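Local coordinates for putative type VI secretion protein (Escherichia coli, PDB 4HH5), which is the N-terminal domain of the type VI secretion ATPase ClpV1, a ClpA/ClpB-family member that probably binds and hydrolyses ATP through its other domains, at residues K46-G51 and W64-I69. Sequence-based numbering, arbitrary orientation.
Sequences KLLEQG and WDMDAI
Leu48 sets its CG anti to its carbonyl carbon (chi1 -63°), which carries the forked end of the side chain toward helix 66-78, while Met66 bends at chi2 (-59°) and chi3 (-81°), which turns its terminal methyl toward Leu48. Leu48 CD2 touches Met66 CE at 3.8 Å, and CD1 reaches Ile69 CG2, also at 3.8 Å, the leucine and isoleucine side chains crossing at about a right angle. A branched leucine suits this place because one residue can serve two partners a helical turn apart; the long, unbranched methionine reaches Leu48 from the first turn of its helix, and the beta-branched isoleucine offers a methyl close to its backbone. The contact joins helices 40-50 and 66-78 within the helical Clp N-terminal domain; Leu55 of helix 54-61 also packs on Leu48, and Leu134 and Pro136 of a loop on Ile69. Asp65 accepts from Ala68 N through OD1 (3.2 Å), the N-H coming from above the carboxylate plane, and caps the helix that begins at Met66. Along the other helix, Lys46 NZ forms an i to i+3 salt bridge with Glu49 OE1 (3.0 Å). Between the segments apolar groups alone meet, implying cohesion by dispersion and the hydrophobic effect.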
loop_
_atom_site.group_PDB
_atom_site.type_symbol
_atom_site.label_atom_id
_atom_site.label_comp_id
_atom_site.label_asym_id
_atom_site.label_seq_id
_atom_site.Cartn_x
_atom_site.Cartn_y
_atom_site.Cartn_z
ATOM N N LYS A 46 2.724 7.761 -0.101
ATOM C CA LYS A 46 1.690 8.412 0.695
ATOM C C LYS A 46 1.392 7.694 1.987
ATOM O O LYS A 46 1.117 8.365 2.984
ATOM C CB LYS A 46 0.430 8.688 -0.122
ATOM C CG LYS A 46 0.627 9.822 -1.130
ATOM C CD LYS A 46 0.591 11.191 -0.445
ATOM C CE LYS A 46 1.181 12.275 -1.307
ATOM N NZ LYS A 46 1.261 13.563 -0.575
ATOM N N LEU A 47 1.515 6.351 2.007
ATOM C CA LEU A 47 1.346 5.593 3.247
ATOM C C LEU A 47 2.453 5.983 4.243
ATOM O O LEU A 47 2.158 6.325 5.391
ATOM C CB LEU A 47 1.349 4.076 2.995
ATOM C CG LEU A 47 0.065 3.471 2.396
ATOM C CD1 LEU A 47 0.359 2.094 1.783
ATOM C CD2 LEU A 47 -1.036 3.328 3.457
ATOM N N LEU A 48 3.718 5.984 3.781
ATOM C CA LEU A 48 4.875 6.362 4.599
ATOM C C LEU A 48 4.824 7.832 4.987
ATOM O O LEU A 48 5.276 8.185 6.073
ATOM C CB LEU A 48 6.207 6.028 3.896
ATOM C CG LEU A 48 6.491 4.547 3.604
ATOM C CD1 LEU A 48 7.762 4.405 2.815
ATOM C CD2 LEU A 48 6.576 3.706 4.891
ATOM N N GLU A 49 4.228 8.687 4.125
ATOM C CA GLU A 49 4.062 10.107 4.427
ATOM C C GLU A 49 3.125 10.334 5.622
ATOM O O GLU A 49 3.344 11.256 6.415
ATOM C CB GLU A 49 3.583 10.880 3.207
ATOM C CG GLU A 49 3.722 12.370 3.409
ATOM C CD GLU A 49 3.699 13.195 2.145
ATOM O OE1 GLU A 49 3.539 12.612 1.050
ATOM O OE2 GLU A 49 3.885 14.427 2.252
ATOM N N GLN A 50 2.097 9.485 5.759
ATOM C CA GLN A 50 1.170 9.550 6.895
ATOM C C GLN A 50 1.932 9.098 8.149
ATOM O O GLN A 50 1.724 9.651 9.223
ATOM C CB GLN A 50 -0.096 8.717 6.621
ATOM C CG GLN A 50 -0.933 9.322 5.497
ATOM C CD GLN A 50 -2.191 8.584 5.101
ATOM O OE1 GLN A 50 -2.953 9.072 4.271
ATOM N NE2 GLN A 50 -2.456 7.409 5.667
ATOM N N GLY A 51 2.837 8.134 7.954
ATOM C CA GLY A 51 3.822 7.617 8.899
ATOM C C GLY A 51 3.420 7.203 10.295
ATOM O O GLY A 51 4.194 7.405 11.236
ATOM N N TRP A 64 14.521 -0.590 9.962
ATOM C CA TRP A 64 14.696 -0.303 8.547
ATOM C C TRP A 64 15.232 1.110 8.419
ATOM O O TRP A 64 14.896 1.977 9.235
ATOM C CB TRP A 64 13.356 -0.372 7.805
ATOM C CG TRP A 64 12.690 -1.716 7.767
ATOM C CD1 TRP A 64 13.189 -2.908 8.213
ATOM C CD2 TRP A 64 11.404 -2.001 7.220
ATOM N NE1 TRP A 64 12.282 -3.913 7.990
ATOM C CE2 TRP A 64 11.169 -3.382 7.392
ATOM C CE3 TRP A 64 10.393 -1.207 6.642
ATOM C CZ2 TRP A 64 9.974 -3.993 6.996
ATOM C CZ3 TRP A 64 9.202 -1.811 6.271
ATOM C CH2 TRP A 64 9.015 -3.192 6.419
ATOM N N ASP A 65 16.075 1.345 7.407
ATOM C CA ASP A 65 16.545 2.698 7.146
ATOM C C ASP A 65 15.397 3.331 6.339
ATOM O O ASP A 65 15.313 3.147 5.127
ATOM C CB ASP A 65 17.879 2.686 6.367
ATOM C CG ASP A 65 18.418 4.064 5.996
ATOM O OD1 ASP A 65 17.712 5.072 6.237
ATOM O OD2 ASP A 65 19.504 4.129 5.415
ATOM N N MET A 66 14.469 4.004 7.042
ATOM C CA MET A 66 13.281 4.633 6.444
ATOM C C MET A 66 13.633 5.756 5.486
ATOM O O MET A 66 12.906 5.966 4.510
ATOM C CB MET A 66 12.297 5.142 7.518
ATOM C CG MET A 66 11.832 4.073 8.491
ATOM S SD MET A 66 10.999 2.669 7.704
ATOM C CE MET A 66 9.366 3.346 7.496
ATOM N N ASP A 67 14.730 6.485 5.768
ATOM C CA ASP A 67 15.209 7.585 4.925
ATOM C C ASP A 67 15.576 7.079 3.542
ATOM O O ASP A 67 15.193 7.709 2.566
ATOM C CB ASP A 67 16.407 8.318 5.566
ATOM C CG ASP A 67 16.044 9.315 6.655
ATOM O OD1 ASP A 67 14.936 9.198 7.227
ATOM O OD2 ASP A 67 16.875 10.208 6.945
ATOM N N ALA A 68 16.295 5.934 3.459
ATOM C CA ALA A 68 16.695 5.323 2.188
ATOM C C ALA A 68 15.468 4.849 1.397
ATOM O O ALA A 68 15.449 4.993 0.176
ATOM C CB ALA A 68 17.665 4.183 2.423
ATOM N N ILE A 69 14.425 4.342 2.089
ATOM C CA ILE A 69 13.186 3.909 1.428
ATOM C C ILE A 69 12.489 5.123 0.822
ATOM O O ILE A 69 12.072 5.066 -0.332
ATOM C CB ILE A 69 12.239 3.111 2.371
ATOM C CG1 ILE A 69 12.936 1.849 2.946
ATOM C CG2 ILE A 69 10.936 2.741 1.639
ATOM C CD1 ILE A 69 12.201 1.178 4.110
#